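Side-chain contacts in lysozyme C (Equus asinus, PDB 5XUW), which hydrolyses the beta-1,4 linkages between N-acetylmuramic acid and N-acetylglucosamine in bacterial peptidoglycan and binds one calcium ion: residues 18-23 with 94-99; 23-28 with 122-127; 29-34 with 55-60; 64-67 with 73-76; 104-107 with 111-114. All coordinates share one frame; numbering follows the deposited sequence.

Contact 1: residues 18-23 with 94-99; sequences DGFGGY and CAKRVV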
# COMPACT_ATOMS: atom_id res chain seq x y z
N ASP A 18 -9.72 8.06 -2.97
CA ASP A 18 -9.94 8.38 -4.38
C ASP A 18 -9.40 9.76 -4.72
O ASP A 18 -9.86 10.77 -4.19
CB ASP A 18 -11.42 8.30 -4.76
CG ASP A 18 -11.64 8.46 -6.26
OD1 ASP A 18 -10.77 8.01 -7.05
OD2 ASP A 18 -12.67 9.02 -6.65
N GLY A 19 -8.39 9.79 -5.60
CA GLY A 19 -7.73 11.04 -5.96
C GLY A 19 -6.70 11.51 -4.95
O GLY A 19 -6.09 12.56 -5.13
N PHE A 20 -6.46 10.73 -3.88
CA PHE A 20 -5.48 11.13 -2.90
C PHE A 20 -4.09 11.11 -3.52
O PHE A 20 -3.68 10.11 -4.12
CB PHE A 20 -5.49 10.27 -1.64
CG PHE A 20 -4.68 10.86 -0.53
CD1 PHE A 20 -5.27 11.70 0.41
CD2 PHE A 20 -3.31 10.66 -0.48
CE1 PHE A 20 -4.51 12.28 1.41
CE2 PHE A 20 -2.54 11.24 0.52
CZ PHE A 20 -3.14 12.06 1.45
N GLY A 21 -3.37 12.22 -3.37
CA GLY A 21 -2.09 12.41 -4.05
C GLY A 21 -2.20 12.52 -5.56
O GLY A 21 -1.19 12.43 -6.25
N GLY A 22 -3.41 12.73 -6.07
CA GLY A 22 -3.69 12.75 -7.51
C GLY A 22 -4.01 11.41 -8.15
O GLY A 22 -4.31 11.36 -9.35
N TYR A 23 -3.98 10.32 -7.37
CA TYR A 23 -4.13 8.97 -7.91
C TYR A 23 -5.53 8.44 -7.66
O TYR A 23 -6.05 8.55 -6.55
CB TYR A 23 -3.11 8.03 -7.26
CG TYR A 23 -1.68 8.39 -7.54
CD1 TYR A 23 -1.04 7.89 -8.67
CD2 TYR A 23 -0.96 9.23 -6.69
CE1 TYR A 23 0.28 8.20 -8.94
CE2 TYR A 23 0.36 9.55 -6.95
CZ TYR A 23 0.97 9.05 -8.08
OH TYR A 23 2.29 9.35 -8.33
N CYS A 94 -0.41 5.67 6.70
CA CYS A 94 1.00 5.62 6.33
C CYS A 94 1.21 5.73 4.82
O CYS A 94 2.09 6.46 4.36
CB CYS A 94 1.66 4.35 6.88
SG CYS A 94 3.44 4.23 6.58
N ALA A 95 0.39 5.02 4.04
CA ALA A 95 0.49 5.11 2.57
C ALA A 95 0.22 6.54 2.06
O ALA A 95 0.86 7.01 1.11
CB ALA A 95 -0.46 4.12 1.91
N LYS A 96 -0.71 7.24 2.72
CA LYS A 96 -0.95 8.66 2.45
C LYS A 96 0.33 9.50 2.66
O LYS A 96 0.63 10.37 1.85
CB LYS A 96 -2.10 9.20 3.32
CG LYS A 96 -3.47 8.72 2.88
CD LYS A 96 -4.55 9.23 3.82
CE LYS A 96 -5.93 8.83 3.34
NZ LYS A 96 -7.00 9.37 4.20
N ARG A 97 1.07 9.23 3.74
CA ARG A 97 2.37 9.88 3.97
C ARG A 97 3.36 9.48 2.86
O ARG A 97 4.03 10.35 2.28
CB ARG A 97 2.90 9.56 5.40
CG ARG A 97 4.37 9.88 5.72
CD ARG A 97 4.69 11.36 5.87
NE ARG A 97 6.14 11.64 6.03
CZ ARG A 97 7.07 11.52 5.08
NH1 ARG A 97 6.75 11.11 3.85
NH2 ARG A 97 8.35 11.78 5.34
N VAL A 98 3.41 8.19 2.50
CA VAL A 98 4.36 7.74 1.48
C VAL A 98 4.14 8.44 0.14
O VAL A 98 5.11 8.93 -0.45
CB VAL A 98 4.32 6.20 1.28
CG1 VAL A 98 5.26 5.78 0.16
CG2 VAL A 98 4.69 5.48 2.58
N VAL A 99 2.89 8.51 -0.34
CA VAL A 99 2.64 9.10 -1.69
C VAL A 99 2.96 10.57 -1.82
O VAL A 99 3.16 11.04 -2.93
CB VAL A 99 1.18 9.09 -2.25
CG1 VAL A 99 0.93 7.94 -3.18
CG2 VAL A 99 0.11 9.40 -1.22
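Phe20 lays one face of its ring against Lys96, and this CH-pi contact joins the loop between helices 5-14 and 25-36 to helix 89-100 in the alpha domain of the C-type lysozyme fold. The evidence for it is direct: Lys96 CG stands 3.7 Å from the centroid of the Phe20 ring and 16° off the ring normal. The two side chains cross at about a right angle. Lys96 is extended beyond CG, which carries its CB, CG and CD over the CE2, CZ and CE1 rim of the ring; the closest approach is Phe20 CE2 to Lys96 CB, 3.5 Å. Its amine continues past the ring to the carbonyl oxygen of Gln15, a bond that ties the helix to the start of the same loop.

Val99, one turn further along, meets Phe20 differently. Its CG2 lies at the ring edge, in plane, 3.7 Å from Phe20 CE2, while CG1 turns to Tyr23. The valine chi1 of -97° lies away from a staggered value, a twist that accompanies this division of its two methyls between two aromatic rings. Tyr23 slides by Val99 in the opposite direction, its hydroxyl bonded to Met105 N, and Tyr23 CE2 stops 4.1 Å from Val99 CG1.

Contact 2: residues 23-28 with 122-127; sequences YSLANW and EYLASC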
# COMPACT_ATOMS: atom_id res chain seq x y z
N TYR A 23 -3.98 10.32 -7.37
CA TYR A 23 -4.13 8.97 -7.91
C TYR A 23 -5.53 8.44 -7.66
O TYR A 23 -6.05 8.55 -6.55
CB TYR A 23 -3.11 8.03 -7.26
CG TYR A 23 -1.68 8.39 -7.54
CD1 TYR A 23 -1.04 7.89 -8.67
CD2 TYR A 23 -0.96 9.23 -6.69
CE1 TYR A 23 0.28 8.20 -8.94
CE2 TYR A 23 0.36 9.55 -6.95
CZ TYR A 23 0.97 9.05 -8.08
OH TYR A 23 2.29 9.35 -8.33
N SER A 24 -6.11 7.84 -8.69
CA SER A 24 -7.44 7.28 -8.61
C SER A 24 -7.51 6.11 -7.65
O SER A 24 -6.50 5.45 -7.37
CB SER A 24 -7.89 6.76 -9.97
OG SER A 24 -7.13 5.62 -10.34
N LEU A 25 -8.72 5.83 -7.19
CA LEU A 25 -8.98 4.64 -6.41
C LEU A 25 -8.47 3.37 -7.11
O LEU A 25 -7.89 2.50 -6.48
CB LEU A 25 -10.47 4.54 -6.13
CG LEU A 25 -10.96 3.50 -5.15
CD1 LEU A 25 -10.38 3.74 -3.77
CD2 LEU A 25 -12.48 3.55 -5.13
N ALA A 26 -8.67 3.26 -8.43
CA ALA A 26 -8.20 2.07 -9.16
C ALA A 26 -6.69 1.91 -9.03
O ALA A 26 -6.19 0.80 -8.84
CB ALA A 26 -8.60 2.14 -10.62
N ASN A 27 -5.96 3.01 -9.13
CA ASN A 27 -4.51 2.97 -8.93
C ASN A 27 -4.10 2.48 -7.54
O ASN A 27 -3.18 1.67 -7.42
CB ASN A 27 -3.87 4.33 -9.26
CG ASN A 27 -3.46 4.41 -10.70
OD1 ASN A 27 -2.54 3.73 -11.12
ND2 ASN A 27 -4.16 5.23 -11.48
N TRP A 28 -4.77 2.97 -6.52
CA TRP A 28 -4.53 2.53 -5.14
C TRP A 28 -4.80 1.03 -4.94
O TRP A 28 -4.02 0.32 -4.30
CB TRP A 28 -5.39 3.34 -4.18
CG TRP A 28 -4.88 4.72 -3.95
CD1 TRP A 28 -5.41 5.90 -4.40
CD2 TRP A 28 -3.71 5.06 -3.22
NE1 TRP A 28 -4.63 6.95 -3.98
CE2 TRP A 28 -3.58 6.46 -3.26
CE3 TRP A 28 -2.75 4.31 -2.53
CZ2 TRP A 28 -2.53 7.13 -2.61
CZ3 TRP A 28 -1.72 4.97 -1.90
CH2 TRP A 28 -1.62 6.36 -1.93
N GLU A 122 -11.61 -0.16 -16.58
CA GLU A 122 -12.51 -1.27 -16.26
C GLU A 122 -12.07 -2.07 -15.02
O GLU A 122 -12.73 -3.04 -14.65
CB GLU A 122 -12.62 -2.22 -17.44
CG GLU A 122 -13.01 -1.56 -18.76
CD GLU A 122 -13.05 -2.53 -19.93
OE1 GLU A 122 -12.64 -3.71 -19.78
OE2 GLU A 122 -13.50 -2.11 -21.02
N TYR A 123 -10.97 -1.67 -14.39
CA TYR A 123 -10.35 -2.45 -13.30
C TYR A 123 -11.30 -2.60 -12.10
O TYR A 123 -11.35 -3.67 -11.49
CB TYR A 123 -9.00 -1.81 -12.90
CG TYR A 123 -8.26 -2.52 -11.77
CD1 TYR A 123 -7.67 -3.77 -11.95
CD2 TYR A 123 -8.13 -1.91 -10.52
CE1 TYR A 123 -7.00 -4.42 -10.91
CE2 TYR A 123 -7.46 -2.54 -9.48
CZ TYR A 123 -6.89 -3.79 -9.67
OH TYR A 123 -6.23 -4.40 -8.62
N LEU A 124 -12.05 -1.55 -11.78
CA LEU A 124 -13.04 -1.60 -10.71
C LEU A 124 -14.48 -1.66 -11.24
O LEU A 124 -15.42 -1.31 -10.52
CB LEU A 124 -12.87 -0.41 -9.77
CG LEU A 124 -11.50 -0.27 -9.09
CD1 LEU A 124 -11.50 0.94 -8.17
CD2 LEU A 124 -11.10 -1.55 -8.36
N ALA A 125 -14.66 -2.17 -12.45
CA ALA A 125 -15.98 -2.19 -13.09
C ALA A 125 -16.98 -3.03 -12.30
O ALA A 125 -18.13 -2.65 -12.17
CB ALA A 125 -15.88 -2.68 -14.53
N SER A 126 -16.52 -4.13 -11.71
CA SER A 126 -17.38 -4.97 -10.89
C SER A 126 -17.77 -4.34 -9.54
O SER A 126 -18.70 -4.81 -8.89
CB SER A 126 -16.74 -6.35 -10.69
OG SER A 126 -15.47 -6.25 -10.06
N CYS A 127 -17.07 -3.29 -9.11
CA CYS A 127 -17.33 -2.63 -7.83
C CYS A 127 -18.34 -1.47 -7.90
O CYS A 127 -18.65 -0.90 -6.87
CB CYS A 127 -16.01 -2.13 -7.23
SG CYS A 127 -14.62 -3.26 -7.44
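Tyr123 and Leu124 bring the C-terminal part of the chain against the first turn of helix 25-36, with Ala26 as their shared target. Both lie at the middle of a type I beta turn running from Glu122 to Ala125, closed by the Ala125 N to Glu122 O bond of 3.1 Å. Tyr123 comes first: with CG anti to the backbone N (chi1 179°), the ring lies beside the Ala26 carbonyl, CE2 3.6 Å from Ala26 O at an oblique approach, with CD2 4.1 Å from Ala26 CB. Lys5 makes a cation-pi contact with the ring.

Leu124 follows with one methyl doing most of the work. Its CD1 sits 3.6 Å from Ala26 CA and 4.0 Å from Leu25 CG, in the angle between two consecutive helix residues; the two leucine side chains cross at about a right angle. Beyond it the chain enters the 3-10 segment 125-127, where Cys127 is disulfide-bonded to Cys6 of helix 5-14.

What meets across the two segments is apolar packing and a ring carbon near a carbonyl oxygen. Such packing has little directionality; the directional bonds nearby, Tyr123 OH with Glu33 OE1 and Tyr123 O with Lys5 NZ, probably set the position of the tyrosine.

Contact 3: residues 29-34 with 55-60; sequences VCMAEY and GLFQLN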
# COMPACT_ATOMS: atom_id res chain seq x y z
N VAL A 29 -5.94 0.57 -5.47
CA VAL A 29 -6.30 -0.84 -5.37
C VAL A 29 -5.31 -1.70 -6.17
O VAL A 29 -4.88 -2.76 -5.71
CB VAL A 29 -7.76 -1.10 -5.80
CG1 VAL A 29 -8.10 -2.58 -5.77
CG2 VAL A 29 -8.72 -0.35 -4.89
N CYS A 30 -4.94 -1.22 -7.35
CA CYS A 30 -3.95 -1.91 -8.19
C CYS A 30 -2.62 -2.08 -7.47
O CYS A 30 -2.03 -3.17 -7.47
CB CYS A 30 -3.77 -1.19 -9.53
SG CYS A 30 -2.92 -2.16 -10.79
N MET A 31 -2.14 -1.02 -6.82
CA MET A 31 -0.88 -1.12 -6.08
C MET A 31 -1.00 -2.23 -5.03
O MET A 31 -0.10 -3.06 -4.91
CB MET A 31 -0.52 0.23 -5.45
CG MET A 31 0.70 0.24 -4.54
SD MET A 31 0.35 -0.12 -2.81
CE MET A 31 -0.45 1.41 -2.32
N ALA A 32 -2.12 -2.29 -4.32
CA ALA A 32 -2.29 -3.34 -3.32
C ALA A 32 -2.30 -4.74 -3.93
O ALA A 32 -1.70 -5.66 -3.37
CB ALA A 32 -3.54 -3.10 -2.50
N GLU A 33 -2.96 -4.91 -5.08
CA GLU A 33 -3.02 -6.23 -5.71
C GLU A 33 -1.63 -6.73 -6.04
O GLU A 33 -1.29 -7.88 -5.76
CB GLU A 33 -3.87 -6.24 -7.00
CG GLU A 33 -4.08 -7.66 -7.51
CD GLU A 33 -5.04 -7.81 -8.67
OE1 GLU A 33 -5.68 -6.84 -9.11
OE2 GLU A 33 -5.14 -8.95 -9.17
N TYR A 34 -0.81 -5.88 -6.65
CA TYR A 34 0.49 -6.33 -7.11
C TYR A 34 1.58 -6.31 -6.04
O TYR A 34 2.55 -7.06 -6.14
CB TYR A 34 0.87 -5.60 -8.41
CG TYR A 34 -0.07 -6.04 -9.52
CD1 TYR A 34 0.16 -7.24 -10.22
CD2 TYR A 34 -1.23 -5.34 -9.81
CE1 TYR A 34 -0.72 -7.68 -11.20
CE2 TYR A 34 -2.12 -5.78 -10.77
CZ TYR A 34 -1.85 -6.95 -11.48
OH TYR A 34 -2.73 -7.40 -12.42
N GLY A 55 2.88 -5.89 4.99
CA GLY A 55 1.45 -5.69 4.89
C GLY A 55 0.92 -5.46 3.49
O GLY A 55 1.62 -5.67 2.50
N LEU A 56 -0.34 -5.02 3.46
CA LEU A 56 -1.10 -4.80 2.22
C LEU A 56 -0.40 -3.87 1.23
O LEU A 56 -0.47 -4.09 0.01
CB LEU A 56 -2.47 -4.22 2.57
CG LEU A 56 -3.52 -4.04 1.48
CD1 LEU A 56 -3.96 -5.38 0.93
CD2 LEU A 56 -4.72 -3.29 2.03
N PHE A 57 0.24 -2.82 1.76
CA PHE A 57 0.97 -1.85 0.95
C PHE A 57 2.49 -2.01 1.02
O PHE A 57 3.21 -1.13 0.56
CB PHE A 57 0.59 -0.43 1.35
CG PHE A 57 -0.89 -0.16 1.36
CD1 PHE A 57 -1.70 -0.52 0.28
CD2 PHE A 57 -1.49 0.50 2.44
CE1 PHE A 57 -3.06 -0.25 0.28
CE2 PHE A 57 -2.85 0.77 2.44
CZ PHE A 57 -3.63 0.40 1.36
N GLN A 58 2.97 -3.11 1.60
CA GLN A 58 4.38 -3.45 1.62
C GLN A 58 5.26 -2.26 2.04
O GLN A 58 6.17 -1.85 1.34
CB GLN A 58 4.79 -4.03 0.26
CG GLN A 58 4.24 -5.42 0.02
CD GLN A 58 4.91 -6.46 0.89
OE1 GLN A 58 6.00 -6.95 0.57
NE2 GLN A 58 4.28 -6.80 2.01
N LEU A 59 4.95 -1.75 3.23
CA LEU A 59 5.62 -0.58 3.78
C LEU A 59 6.92 -1.01 4.45
O LEU A 59 6.94 -1.96 5.24
CB LEU A 59 4.70 0.14 4.75
CG LEU A 59 3.38 0.60 4.14
CD1 LEU A 59 2.37 0.95 5.22
CD2 LEU A 59 3.60 1.77 3.19
N ASN A 60 8.02 -0.33 4.09
CA ASN A 60 9.35 -0.77 4.48
C ASN A 60 9.81 -0.31 5.87
O ASN A 60 9.41 0.75 6.35
CB ASN A 60 10.40 -0.43 3.40
CG ASN A 60 10.75 1.04 3.35
OD1 ASN A 60 11.25 1.61 4.31
ND2 ASN A 60 10.52 1.66 2.19
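Met31 and Phe57 interlock through a bent thioether: CG is anti to the backbone N (chi1 175°), and turns at chi2 and chi3 then swing SD and CE toward the aromatic side chain. The methyl CE fits against Phe57 CD1 at 3.5 Å, with SD 3.7 Å from the same carbon. This is a Met-aromatic contact made obliquely, SD lying 4.9 Å from the Phe57 ring centroid and 65° off its normal.

Next to it, Ala32 presents a low surface on which two bulkier side chains bear: its CB touches Phe57 CE1 at 4.0 Å and Leu56 CG at 4.1 Å. Helix 25-36 here meets the chain between strands 53-54 and 59-60, where the alpha and beta domains of the lysozyme fold join. Met31 is about 4 Å, side chain to side chain, from Glu35, predicted to be catalytic, and Phe57 touches Asp91, a calcium ligand. Gln58 and Leu59 facing Tyr54 form a G1 beta bulge.

A type I turn from Gly55 to Gln58 shapes the protruding pair Leu56 and Phe57. Gly55 O accepts both Gln58 N and Gln58 NE2; the second bond, 2.9 Å and nearly straight at 174°, lies in the carbonyl plane on a lone pair. Leu8 of helix 5-14 touches Leu56 and Ala32.

Contact 4: residues 64-67 with 73-76; sequences WCKD and SNAC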
# COMPACT_ATOMS: atom_id res chain seq x y z
N TRP A 64 9.63 3.94 6.93
CA TRP A 64 8.22 4.16 7.24
C TRP A 64 7.77 3.61 8.58
O TRP A 64 7.09 4.31 9.31
CB TRP A 64 7.36 3.60 6.10
CG TRP A 64 7.76 4.20 4.79
CD1 TRP A 64 8.30 3.55 3.72
CD2 TRP A 64 7.70 5.58 4.43
NE1 TRP A 64 8.56 4.43 2.70
CE2 TRP A 64 8.21 5.69 3.11
CE3 TRP A 64 7.26 6.73 5.08
CZ2 TRP A 64 8.29 6.91 2.44
CZ3 TRP A 64 7.34 7.95 4.41
CH2 TRP A 64 7.85 8.03 3.10
N CYS A 65 8.13 2.37 8.89
CA CYS A 65 7.77 1.76 10.18
C CYS A 65 9.02 1.26 10.87
O CYS A 65 10.09 1.16 10.26
CB CYS A 65 6.76 0.62 10.00
SG CYS A 65 7.35 -0.82 9.08
N LYS A 66 8.87 0.93 12.15
CA LYS A 66 9.99 0.39 12.92
C LYS A 66 9.70 -1.01 13.47
O LYS A 66 8.65 -1.27 14.05
CB LYS A 66 10.42 1.35 14.04
CG LYS A 66 9.39 1.62 15.11
CD LYS A 66 10.05 2.02 16.43
CE LYS A 66 9.01 2.51 17.41
NZ LYS A 66 9.44 2.41 18.83
N ASP A 67 10.63 -1.91 13.20
CA ASP A 67 10.74 -3.16 13.93
C ASP A 67 12.09 -3.00 14.63
O ASP A 67 12.85 -2.09 14.30
CB ASP A 67 10.63 -4.39 13.02
CG ASP A 67 11.66 -4.40 11.88
OD1 ASP A 67 12.82 -3.98 12.08
OD2 ASP A 67 11.30 -4.87 10.78
N SER A 73 13.92 5.47 10.03
CA SER A 73 13.39 6.83 10.18
C SER A 73 12.00 6.82 10.79
O SER A 73 11.60 7.80 11.41
CB SER A 73 13.33 7.54 8.83
OG SER A 73 14.62 7.65 8.28
N ASN A 74 11.25 5.74 10.58
CA ASN A 74 9.93 5.58 11.16
C ASN A 74 9.04 6.80 10.91
O ASN A 74 8.41 7.35 11.82
CB ASN A 74 10.06 5.27 12.66
CG ASN A 74 8.76 4.84 13.29
OD1 ASN A 74 7.83 4.38 12.62
ND2 ASN A 74 8.67 4.98 14.61
N ALA A 75 8.99 7.23 9.65
CA ALA A 75 8.22 8.41 9.26
C ALA A 75 6.71 8.31 9.50
O ALA A 75 6.04 9.34 9.62
CB ALA A 75 8.51 8.77 7.80
N CYS A 76 6.18 7.09 9.56
CA CYS A 76 4.77 6.87 9.92
C CYS A 76 4.53 6.68 11.42
O CYS A 76 3.39 6.51 11.84
CB CYS A 76 4.20 5.68 9.15
SG CYS A 76 4.23 5.95 7.37
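Trp64 O accepts a hydrogen bond from Cys76 N across two irregular segments whose backbones come nearest at Cys65 and Asn74, with CA atoms 4.5 Å apart. From Cys76 N to Trp64 O the bond is 2.9 Å long with an N-H...O angle of 152°, and the donor lies in the carbonyl plane on a lone pair. Asn74 has positive phi and psi (51°/50°), a backbone bend that precedes the residues facing the tryptophan. Ser72 OG is hydrogen-bonded to both Cys65 O and Asn74 N, which links the two backbones a second time.

Among the side chains, the indole of Trp64 presents its benzo-ring carbons to the second segment: CE3 is 3.6 Å from Ala75 CB and 3.9 Å from Cys76 SG. The latter is an oblique sulfur-aromatic contact, SG lying 5.1 Å from the six-membered ring centroid of Trp64. On the other flank the extended Lys66 chain passes obliquely across the Asn74 side-chain amide, Lys66 CG standing 3.8 Å from Asn74 CG.

Two disulfides fix this long loop of the beta domain of the C-type lysozyme fold, Cys65 to Cys80 within it and Cys76 to Cys94 at helix 89-100. Trp64 also packs on Arg97 and Val98 of that helix, and Asp67 OD2 is hydrogen-bonded to Tyr54 OH of strand 53-54.

Contact 5: residues 104-107 with 111-114; sequences GMSA and WVKH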
# COMPACT_ATOMS: atom_id res chain seq x y z
N GLY A 104 5.97 9.90 -5.49
CA GLY A 104 4.54 9.58 -5.56
C GLY A 104 4.35 8.08 -5.44
O GLY A 104 5.06 7.41 -4.67
N MET A 105 3.45 7.52 -6.24
CA MET A 105 3.16 6.09 -6.18
C MET A 105 4.29 5.23 -6.73
O MET A 105 4.33 4.03 -6.46
CB MET A 105 1.83 5.72 -6.87
CG MET A 105 0.59 5.98 -6.02
SD MET A 105 -0.84 5.04 -6.59
CE MET A 105 -0.42 3.45 -5.96
N SER A 106 5.25 5.83 -7.45
CA SER A 106 6.42 5.08 -7.91
C SER A 106 7.33 4.59 -6.78
O SER A 106 8.26 3.84 -7.03
CB SER A 106 7.23 5.88 -8.94
OG SER A 106 6.47 6.04 -10.12
N ALA A 107 7.07 5.01 -5.54
CA ALA A 107 7.64 4.35 -4.36
C ALA A 107 7.38 2.84 -4.33
O ALA A 107 8.21 2.08 -3.82
CB ALA A 107 7.10 4.99 -3.08
N TRP A 111 3.61 -1.52 -8.23
CA TRP A 111 2.74 -0.57 -8.93
C TRP A 111 3.41 -0.08 -10.21
O TRP A 111 2.79 -0.05 -11.29
CB TRP A 111 2.35 0.60 -8.02
CG TRP A 111 1.50 1.61 -8.73
CD1 TRP A 111 0.15 1.58 -8.91
CD2 TRP A 111 1.96 2.79 -9.38
NE1 TRP A 111 -0.27 2.67 -9.65
CE2 TRP A 111 0.83 3.43 -9.94
CE3 TRP A 111 3.22 3.37 -9.53
CZ2 TRP A 111 0.93 4.63 -10.65
CZ3 TRP A 111 3.32 4.56 -10.24
CH2 TRP A 111 2.18 5.18 -10.77
N VAL A 112 4.69 0.28 -10.12
CA VAL A 112 5.42 0.71 -11.32
C VAL A 112 5.39 -0.38 -12.40
O VAL A 112 5.13 -0.08 -13.57
CB VAL A 112 6.89 1.06 -10.99
CG1 VAL A 112 7.68 1.32 -12.27
CG2 VAL A 112 6.95 2.28 -10.07
N LYS A 113 5.66 -1.62 -12.00
CA LYS A 113 5.81 -2.72 -12.96
C LYS A 113 4.49 -3.12 -13.62
O LYS A 113 4.48 -3.43 -14.80
CB LYS A 113 6.44 -3.93 -12.27
CG LYS A 113 6.66 -5.14 -13.18
CD LYS A 113 7.48 -6.21 -12.50
CE LYS A 113 7.86 -7.31 -13.48
NZ LYS A 113 8.49 -8.48 -12.80
N HIS A 114 3.40 -3.12 -12.85
CA HIS A 114 2.13 -3.70 -13.29
C HIS A 114 0.98 -2.72 -13.54
O HIS A 114 0.08 -3.05 -14.31
CB HIS A 114 1.68 -4.75 -12.27
CG HIS A 114 2.62 -5.91 -12.17
ND1 HIS A 114 3.47 -6.09 -11.10
CD2 HIS A 114 2.85 -6.94 -13.01
CE1 HIS A 114 4.19 -7.18 -11.29
NE2 HIS A 114 3.82 -7.73 -12.43
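Met105 covers one face of the Trp111 indole, and this is the tight half of the contact. Its CB stands 3.7 Å from the six-membered ring centroid of Trp111, only 5° off the normal, while SD lies 4.1 Å from the five-membered ring centroid and 20° off, a Met-aromatic contact over the face. The bend at chi3 (77°) folds the methyl back onto the pyrrole part, with CE 3.5 Å from Trp111 CD1. From CB to CE the methionine side chain runs over the indole from the six- to the five-membered ring, and Met105 O also comes to 3.3 Å from Trp111 CE3.

The partly exposed side is built from Ser106 and Val112. Ser106 OG lies at the indole edge, in plane, 3.5 Å from Trp111 CZ3. Val112 CG2 rests 3.6 Å from Ser106 CA; here one methyl meets the backbone and CB of the serine, and no ring face is involved. Less surface is buried, and Lys116 touches both Ser106 and Trp111.

The 3-10 segment 105-107 thus packs against helix 109-114, which follows it closely in the chain. Trp111 lies about 5 Å, side chain to side chain, from Glu35, predicted to be catalytic. Its NE1 donates to Asn27 OD1 of helix 25-36, whose Met31 packs on both Met105 and Trp111, while Val99 of helix 89-100 touches Met105.

How the contacts relate
Contact 3 is the buried one, its centre about 3 Å from the centre of the chain; contact 2 lies at the surface, with contacts 1, 4 and 5 partly buried. Helix 25-36 serves contacts 2 and 3, while Tyr23 belongs to contacts 1 and 2. Helix 89-100 carries half of contact 1 and is tied to contact 4 by the Cys76-Cys94 disulfide. Aromatic faces are covered in contacts 1 and 5, whereas the ring in contact 3 is approached obliquely. Buried contact 3 and surface contact 2 are both apolar between their segments; the loop pair of contact 4, which lacks regular secondary structure, is the one joined by a backbone hydrogen bond. Contacts 2 and 4 lie on opposite sides of the chain centre.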